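Local coordinates for BH2602 protein (PDB 3NWZ), which probably acts as an acyl-CoA thioesterase of the hot-dog superfamily, although its physiological substrate is not established, and has been seen with bound coenzyme A, at residues I54-R59 against M94-N99; F64-P69 against A87-T92; P72-N75 against M80-G83. All coordinates share one frame; numbering follows the deposited sequence.

Interaction 1: residues I54-R59 against M94-N99; sequences IESQER and MGQMVN
Strand 55-58, an outermost strand of the hot-dog sheet within this chain, meets the second half of helix 83-100 where Ser56 faces Gln96. The contact is small, burying 109 Å² in all, and the nearest alpha carbons, Ser56 CA and Gln96 CA, are still 8.5 Å apart. That span is bridged almost entirely by the glutamine side chain. With CG set opposite the carbonyl carbon (chi1 -64°) and the chain extended beyond it (chi2 -158°), Gln96 carries its amide away from the helix to the strand. Its carbonyl end leads: Ser56 OG donates a weak hydrogen bond to Gln96 OE1 at 2.9 Å, while the amide nitrogen of Gln96 lies farther from the hydroxyl and makes no bond to it. Ser56 and Gln96 both keep some exposure, so the bond belongs to the surface of the fold and not to its core. In a hot-dog domain the antiparallel sheet wraps round one long helix, and between these two segments the only hydrogen bond is this weak one. One residue on, the approach is looser: Met97, a selenomethionine, brings CE to within 4.8 Å of Glu58 OE1, a nearness without a bond. Glu58 instead forms a salt bridge with Arg100, just past the helical segment. Phe64 of the neighbouring strand 64-69 packs against both Gln96 and Met97. Met94 and Val98 pack on the sheet, on Val142 and Ile140 respectively, and both touch Phe161. On the exposed side of the helix, Asn99 ND2 bends back to Gly95 O in a weak bond of 3.2 Å, while the same oxygen accepts the regular helical bond from Asn99 N at 2.8 Å.

Interaction 2: residues F64-P69 against A87-T92; sequences FEVRLP and ATLLDT
Leu89 is the helix residue that meets strand 64-69 most fully, lying against Val66 and Leu68, and Thr92 adds to the contact three residues on. In sequence order, Ala87 opens the segment turned to another wall of the fold, where its methyl rests on Ile115 and Tyr117. Thr88 follows, its hydroxyl bonded back to Gly84 O; its own carbonyl oxygen accepts the helical bond from Thr92 N at 3.0 Å. Leu89 then aims its side chain at the strand. CG lies opposite the backbone N (chi1 -175°), directed toward the strand, and chi2 of 63° places CD1 against two strand residues: Leu89 CD1 sits 3.3 Å from Val66 CG1 and 4.0 Å from Leu68 CB. The Val66 and Leu89 side chains run past one another in opposite directions, so the branches meet along their flanks. This is the core of the hot-dog fold, in which the curved antiparallel sheet is laid around the long helix 83-100. The axes of strand 64-69 and helical segment 87-92 approach to 8.5 Å and run roughly antiparallel, 150° apart. Leu90 turns from the strand and packs on Ile115, and Asp91 hydrogen-bonds through OD1 to Thr110 OG1. Thr92 closes the segment: its backbone comes near the other branch of Val66, with Thr92 C 4.3 Å from Val66 CG2. Asp91 and Thr92 also pack on His82 of the second subunit, so the helix takes part in the contact between subunits as well as in the core. On the strand face turned from the helix, Arg67 NH2 forms a salt bridge of 2.6 Å to Glu65 OE2. The carboxylate oxygen approaches the guanidinium edge nearly in its plane and uses its anti lone pair.

Interaction 3: residues P72-N75 against M80-G83; sequences PLVN and MVHG
The isopropyl groups of Val74 and Val81 run alongside each other in a common direction, and their leading methyls meet: Val74 CG1 is 3.7 Å from Val81 CG1. Both place CG1 opposite the backbone N, and these matching torsions (chi1 -180° and 173°) bring the two methyls together. Beside this pair the Asn75 amide lies near the backbone of Met80 and Val81, with Asn75 ND2 3.8 Å from Val81 N and no bond between them. The His82 ring stands off on another side of the bridge from the valines; only the root of that side chain touches, with His82 CB 3.4 Å from Val74 O. The same oxygen takes the one conventional hydrogen bond of the contact, from His82 N to Val74 O at 2.8 Å, almost straight at 172° and in the carbonyl plane. Close by, Asn75 CA makes a CA-H...O contact of 3.1 Å with Met80 O. Farther out, His82 ND1 accepts from Gly84 N, and the histidine packs on Thr88 of the second subunit. Ile85 lies against Val74 from the helix side. Asn75 and Val81 form a single beta bridge, which closes the loop leading to the N-capping His82 of the hot-dog helix 83-100.

Interactions 1 and 2 share helix 83-100 and use adjacent strands: Gln57 N lies 2.8 Å from Glu65 O, a probable backbone hydrogen bond of the sheet, and the two centres are 8 Å apart. Interaction 3 belongs to the connection between strand 64-69 and the helix. It touches interaction 2 through Leu68 CD2 and Val74 CG1, 4.1 Å apart, so apolar packing runs from core to loop. Its centre lies about 21 Å from that of interaction 1, across the centre of the chain. Interactions 2 and 3 both meet the second subunit. All three lie away from His134, Lys137, Gln138 and Arg139, residues seen to bind coenzyme A.

Interaction 1: residues I54-R59 against M94-N99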
loop_
_atom_site.group_PDB
_atom_site.type_symbol
_atom_site.label_atom_id
_atom_site.label_comp_id
_atom_site.label_asym_id
_atom_site.label_seq_id
_atom_site.Cartn_x
_atom_site.Cartn_y
_atom_site.Cartn_z
ATOM N N ILE A 54 -21.938 11.041 -7.281
ATOM C CA ILE A 54 -21.177 11.562 -6.141
ATOM C C ILE A 54 -21.444 13.038 -5.799
ATOM O O ILE A 54 -21.705 13.856 -6.681
ATOM C CB ILE A 54 -19.646 11.380 -6.340
ATOM C CG1 ILE A 54 -19.176 12.109 -7.598
ATOM C CG2 ILE A 54 -19.313 9.915 -6.461
ATOM C CD1 ILE A 54 -17.674 12.160 -7.741
ATOM N N GLU A 55 -21.401 13.360 -4.505
ATOM C CA GLU A 55 -21.568 14.748 -4.021
ATOM C C GLU A 55 -20.292 15.108 -3.254
ATOM O O GLU A 55 -20.009 14.525 -2.211
ATOM C CB GLU A 55 -22.773 14.871 -3.085
ATOM C CG GLU A 55 -24.099 15.012 -3.796
ATOM C CD GLU A 55 -25.262 14.542 -2.948
ATOM O OE1 GLU A 55 -25.343 14.948 -1.767
ATOM O OE2 GLU A 55 -26.094 13.766 -3.466
ATOM N N SER A 56 -19.533 16.071 -3.759
ATOM C CA SER A 56 -18.288 16.437 -3.117
ATOM C C SER A 56 -18.182 17.837 -2.555
ATOM O O SER A 56 -18.719 18.802 -3.115
ATOM C CB SER A 56 -17.119 16.178 -4.077
ATOM O OG SER A 56 -17.371 16.747 -5.344
ATOM N N GLN A 57 -17.467 17.942 -1.432
ATOM C CA GLN A 57 -17.293 19.235 -0.769
ATOM C C GLN A 57 -16.278 19.268 0.344
ATOM O O GLN A 57 -16.035 18.281 1.030
ATOM C CB GLN A 57 -18.629 19.761 -0.226
ATOM C CG GLN A 57 -19.562 18.685 0.269
ATOM C CD GLN A 57 -20.873 19.227 0.799
ATOM O OE1 GLN A 57 -21.559 20.013 0.142
ATOM N NE2 GLN A 57 -21.236 18.788 1.994
ATOM N N GLU A 58 -15.697 20.445 0.518
ATOM C CA GLU A 58 -14.697 20.674 1.540
ATOM C C GLU A 58 -15.404 20.859 2.872
ATOM O O GLU A 58 -16.519 21.378 2.920
ATOM C CB GLU A 58 -13.903 21.922 1.178
ATOM C CG GLU A 58 -12.797 22.272 2.122
ATOM C CD GLU A 58 -11.845 23.266 1.499
ATOM O OE1 GLU A 58 -11.197 22.900 0.494
ATOM O OE2 GLU A 58 -11.750 24.408 2.000
ATOM N N ARG A 59 -14.770 20.412 3.949
ATOM C CA ARG A 59 -15.360 20.555 5.265
ATOM C C ARG A 59 -14.871 21.842 5.942
ATOM O O ARG A 59 -13.979 22.520 5.432
ATOM C CB ARG A 59 -15.012 19.354 6.133
ATOM C CG ARG A 59 -15.533 18.030 5.600
ATOM C CD ARG A 59 -15.729 17.016 6.726
ATOM N NE ARG A 59 -14.518 16.817 7.514
ATOM C CZ ARG A 59 -14.403 15.918 8.483
ATOM N NH1 ARG A 59 -15.434 15.139 8.786
ATOM N NH2 ARG A 59 -13.257 15.788 9.139
HETATM N N MSE A 94 -9.283 11.906 -2.304
HETATM C CA MSE A 94 -7.897 12.324 -2.205
HETATM C C MSE A 94 -7.449 13.191 -3.366
HETATM O O MSE A 94 -6.551 14.053 -3.219
HETATM C CB MSE A 94 -7.010 11.111 -2.115
HETATM C CG MSE A 94 -7.461 10.140 -1.075
HETATM SE SE MSE A 94 -6.346 8.588 -1.053
HETATM C CE MSE A 94 -5.535 8.825 0.680
ATOM N N GLY A 95 -8.067 12.969 -4.521
ATOM C CA GLY A 95 -7.718 13.752 -5.684
ATOM C C GLY A 95 -8.211 15.177 -5.538
ATOM O O GLY A 95 -7.425 16.125 -5.523
ATOM N N GLN A 96 -9.523 15.330 -5.424
ATOM C CA GLN A 96 -10.090 16.651 -5.293
ATOM C C GLN A 96 -9.397 17.415 -4.169
ATOM O O GLN A 96 -9.170 18.620 -4.296
ATOM C CB GLN A 96 -11.597 16.550 -5.091
ATOM C CG GLN A 96 -12.300 15.944 -6.316
ATOM C CD GLN A 96 -13.776 16.295 -6.397
ATOM O OE1 GLN A 96 -14.504 16.198 -5.417
ATOM N NE2 GLN A 96 -14.219 16.695 -7.572
HETATM N N MSE A 97 -9.047 16.708 -3.089
HETATM C CA MSE A 97 -8.306 17.292 -1.964
HETATM C C MSE A 97 -7.016 17.906 -2.533
HETATM O O MSE A 97 -6.818 19.121 -2.498
HETATM C CB MSE A 97 -7.940 16.197 -0.949
HETATM C CG MSE A 97 -7.087 16.652 0.266
HETATM SE SE MSE A 97 -8.036 17.694 1.624
HETATM C CE MSE A 97 -7.920 19.461 0.800
ATOM N N VAL A 98 -6.146 17.057 -3.080
ATOM C CA VAL A 98 -4.893 17.529 -3.677
ATOM C C VAL A 98 -5.098 18.726 -4.611
ATOM O O VAL A 98 -4.443 19.767 -4.485
ATOM C CB VAL A 98 -4.201 16.424 -4.513
ATOM C CG1 VAL A 98 -2.848 16.925 -5.021
ATOM C CG2 VAL A 98 -4.011 15.182 -3.688
ATOM N N ASN A 99 -6.018 18.580 -5.552
ATOM C CA ASN A 99 -6.246 19.631 -6.525
ATOM C C ASN A 99 -6.775 20.959 -5.995
ATOM O O ASN A 99 -6.596 21.999 -6.625
ATOM C CB ASN A 99 -7.115 19.075 -7.648
ATOM C CG ASN A 99 -6.343 18.113 -8.529
ATOM O OD1 ASN A 99 -5.380 18.503 -9.180
ATOM N ND2 ASN A 99 -6.746 16.845 -8.540
#

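Interaction 2: residues F64-P69 against A87-T92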
loop_
_atom_site.group_PDB
_atom_site.type_symbol
_atom_site.label_atom_id
_atom_site.label_comp_id
_atom_site.label_asym_id
_atom_site.label_seq_id
_atom_site.Cartn_x
_atom_site.Cartn_y
_atom_site.Cartn_z
ATOM N N PHE A 64 -11.364 16.788 2.920
ATOM C CA PHE A 64 -12.271 16.759 1.783
ATOM C C PHE A 64 -13.265 15.574 1.810
ATOM O O PHE A 64 -12.926 14.432 2.150
ATOM C CB PHE A 64 -11.454 16.774 0.493
ATOM C CG PHE A 64 -12.146 17.460 -0.639
ATOM C CD1 PHE A 64 -12.969 16.744 -1.509
ATOM C CD2 PHE A 64 -12.012 18.823 -0.814
ATOM C CE1 PHE A 64 -13.647 17.386 -2.537
ATOM C CE2 PHE A 64 -12.691 19.471 -1.841
ATOM C CZ PHE A 64 -13.507 18.750 -2.700
ATOM N N GLU A 65 -14.497 15.846 1.405
ATOM C CA GLU A 65 -15.527 14.835 1.478
ATOM C C GLU A 65 -16.248 14.486 0.170
ATOM O O GLU A 65 -16.638 15.358 -0.618
ATOM C CB GLU A 65 -16.523 15.301 2.541
ATOM C CG GLU A 65 -17.557 14.311 3.014
ATOM C CD GLU A 65 -18.289 14.842 4.244
ATOM O OE1 GLU A 65 -17.645 14.967 5.311
ATOM O OE2 GLU A 65 -19.499 15.150 4.146
ATOM N N VAL A 66 -16.411 13.183 -0.041
ATOM C CA VAL A 66 -17.103 12.660 -1.209
ATOM C C VAL A 66 -18.041 11.557 -0.752
ATOM O O VAL A 66 -17.588 10.544 -0.214
ATOM C CB VAL A 66 -16.157 11.998 -2.246
ATOM C CG1 VAL A 66 -16.975 11.560 -3.437
ATOM C CG2 VAL A 66 -15.067 12.929 -2.684
ATOM N N ARG A 67 -19.341 11.755 -0.943
ATOM C CA ARG A 67 -20.284 10.705 -0.590
ATOM C C ARG A 67 -20.858 10.086 -1.864
ATOM O O ARG A 67 -20.952 10.728 -2.914
ATOM C CB ARG A 67 -21.388 11.220 0.352
ATOM C CG ARG A 67 -22.382 12.200 -0.210
ATOM C CD ARG A 67 -23.159 12.837 0.934
ATOM N NE ARG A 67 -22.298 13.709 1.734
ATOM C CZ ARG A 67 -21.895 14.921 1.355
ATOM N NH1 ARG A 67 -22.278 15.425 0.185
ATOM N NH2 ARG A 67 -21.100 15.630 2.143
ATOM N N LEU A 68 -21.214 8.819 -1.768
ATOM C CA LEU A 68 -21.737 8.079 -2.897
ATOM C C LEU A 68 -22.918 7.243 -2.476
ATOM O O LEU A 68 -22.818 6.439 -1.562
ATOM C CB LEU A 68 -20.632 7.183 -3.446
ATOM C CG LEU A 68 -20.887 6.144 -4.529
ATOM C CD1 LEU A 68 -19.623 6.001 -5.368
ATOM C CD2 LEU A 68 -21.263 4.821 -3.897
ATOM N N PRO A 69 -24.064 7.443 -3.132
ATOM C CA PRO A 69 -25.279 6.693 -2.825
ATOM C C PRO A 69 -25.026 5.211 -3.061
ATOM O O PRO A 69 -24.360 4.844 -4.043
ATOM C CB PRO A 69 -26.293 7.246 -3.833
ATOM C CG PRO A 69 -25.829 8.628 -4.096
ATOM C CD PRO A 69 -24.325 8.472 -4.155
ATOM N N ALA A 87 -12.442 1.892 -3.523
ATOM C CA ALA A 87 -11.119 2.414 -3.880
ATOM C C ALA A 87 -11.255 3.660 -4.710
ATOM O O ALA A 87 -10.688 4.704 -4.401
ATOM C CB ALA A 87 -10.359 1.378 -4.644
ATOM N N THR A 88 -12.023 3.552 -5.778
ATOM C CA THR A 88 -12.240 4.674 -6.677
ATOM C C THR A 88 -12.782 5.911 -5.975
ATOM O O THR A 88 -12.543 7.025 -6.418
ATOM C CB THR A 88 -13.180 4.245 -7.813
ATOM O OG1 THR A 88 -12.526 3.223 -8.573
ATOM C CG2 THR A 88 -13.507 5.404 -8.720
ATOM N N LEU A 89 -13.518 5.708 -4.887
ATOM C CA LEU A 89 -14.090 6.818 -4.102
ATOM C C LEU A 89 -12.992 7.495 -3.305
ATOM O O LEU A 89 -12.828 8.707 -3.380
ATOM C CB LEU A 89 -15.158 6.308 -3.126
ATOM C CG LEU A 89 -15.936 7.342 -2.311
ATOM C CD1 LEU A 89 -16.750 8.238 -3.242
ATOM C CD2 LEU A 89 -16.861 6.601 -1.346
ATOM N N LEU A 90 -12.238 6.702 -2.549
ATOM C CA LEU A 90 -11.141 7.239 -1.748
ATOM C C LEU A 90 -10.246 8.045 -2.672
ATOM O O LEU A 90 -9.899 9.183 -2.379
ATOM C CB LEU A 90 -10.337 6.097 -1.107
ATOM C CG LEU A 90 -10.244 6.081 0.421
ATOM C CD1 LEU A 90 -9.339 4.960 0.851
ATOM C CD2 LEU A 90 -9.705 7.419 0.931
ATOM N N ASP A 91 -9.880 7.438 -3.801
ATOM C CA ASP A 91 -9.034 8.082 -4.805
ATOM C C ASP A 91 -9.654 9.421 -5.233
ATOM O O ASP A 91 -8.972 10.441 -5.331
ATOM C CB ASP A 91 -8.902 7.151 -6.024
ATOM C CG ASP A 91 -8.119 7.784 -7.173
ATOM O OD1 ASP A 91 -6.917 8.084 -6.995
ATOM O OD2 ASP A 91 -8.711 7.975 -8.258
ATOM N N THR A 92 -10.956 9.412 -5.475
ATOM C CA THR A 92 -11.645 10.618 -5.903
ATOM C C THR A 92 -11.549 11.695 -4.828
ATOM O O THR A 92 -11.252 12.853 -5.123
ATOM C CB THR A 92 -13.117 10.316 -6.237
ATOM O OG1 THR A 92 -13.170 9.281 -7.223
ATOM C CG2 THR A 92 -13.772 11.504 -6.832
#

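Interaction 3: residues P72-N75 against M80-G83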
loop_
_atom_site.group_PDB
_atom_site.type_symbol
_atom_site.label_atom_id
_atom_site.label_comp_id
_atom_site.label_asym_id
_atom_site.label_seq_id
_atom_site.Cartn_x
_atom_site.Cartn_y
_atom_site.Cartn_z
ATOM N N PRO A 72 -27.948 -0.946 -6.156
ATOM C CA PRO A 72 -27.558 -2.203 -6.808
ATOM C C PRO A 72 -26.446 -2.004 -7.825
ATOM O O PRO A 72 -25.632 -2.897 -8.065
ATOM C CB PRO A 72 -28.854 -2.667 -7.459
ATOM C CG PRO A 72 -29.910 -2.111 -6.528
ATOM C CD PRO A 72 -29.399 -0.722 -6.258
ATOM N N LEU A 73 -26.406 -0.814 -8.410
ATOM C CA LEU A 73 -25.406 -0.508 -9.420
ATOM C C LEU A 73 -23.983 -0.556 -8.885
ATOM O O LEU A 73 -23.050 -0.836 -9.632
ATOM C CB LEU A 73 -25.691 0.867 -10.030
ATOM C CG LEU A 73 -24.707 1.412 -11.069
ATOM C CD1 LEU A 73 -24.484 0.389 -12.162
ATOM C CD2 LEU A 73 -25.254 2.694 -11.657
ATOM N N VAL A 74 -23.822 -0.315 -7.586
ATOM C CA VAL A 74 -22.494 -0.289 -6.968
ATOM C C VAL A 74 -22.124 -1.532 -6.155
ATOM O O VAL A 74 -20.964 -1.712 -5.774
ATOM C CB VAL A 74 -22.363 0.959 -6.065
ATOM C CG1 VAL A 74 -21.002 1.005 -5.425
ATOM C CG2 VAL A 74 -22.602 2.214 -6.890
ATOM N N ASN A 75 -23.099 -2.395 -5.900
ATOM C CA ASN A 75 -22.852 -3.604 -5.124
ATOM C C ASN A 75 -22.149 -4.712 -5.903
ATOM O O ASN A 75 -22.047 -4.676 -7.130
ATOM C CB ASN A 75 -24.171 -4.131 -4.566
ATOM C CG ASN A 75 -24.870 -3.117 -3.668
ATOM O OD1 ASN A 75 -26.094 -3.126 -3.539
ATOM N ND2 ASN A 75 -24.087 -2.245 -3.033
HETATM N N MSE A 80 -22.904 -5.983 -1.391
HETATM C CA MSE A 80 -21.896 -5.295 -0.592
HETATM C C MSE A 80 -21.274 -4.338 -1.605
HETATM O O MSE A 80 -21.156 -4.693 -2.782
HETATM C CB MSE A 80 -20.855 -6.315 -0.112
HETATM C CG MSE A 80 -20.021 -5.910 1.096
HETATM SE SE MSE A 80 -18.830 -7.340 1.682
HETATM C CE MSE A 80 -20.056 -8.359 2.770
ATOM N N VAL A 81 -20.906 -3.132 -1.179
ATOM C CA VAL A 81 -20.298 -2.168 -2.100
ATOM C C VAL A 81 -19.031 -2.751 -2.722
ATOM O O VAL A 81 -18.136 -3.212 -2.015
ATOM C CB VAL A 81 -19.933 -0.851 -1.389
ATOM C CG1 VAL A 81 -19.139 0.055 -2.332
ATOM C CG2 VAL A 81 -21.191 -0.153 -0.933
ATOM N N HIS A 82 -18.952 -2.721 -4.047
ATOM C CA HIS A 82 -17.788 -3.271 -4.719
ATOM C C HIS A 82 -16.495 -2.648 -4.201
ATOM O O HIS A 82 -16.373 -1.427 -4.137
ATOM C CB HIS A 82 -17.899 -3.055 -6.228
ATOM C CG HIS A 82 -17.059 -4.004 -7.019
ATOM N ND1 HIS A 82 -15.690 -4.080 -6.875
ATOM C CD2 HIS A 82 -17.401 -4.968 -7.907
ATOM C CE1 HIS A 82 -15.223 -5.053 -7.636
ATOM N NE2 HIS A 82 -16.241 -5.608 -8.273
ATOM N N GLY A 83 -15.535 -3.494 -3.838
ATOM C CA GLY A 83 -14.258 -3.014 -3.328
ATOM C C GLY A 83 -13.626 -2.003 -4.258
ATOM O O GLY A 83 -12.845 -1.145 -3.840
#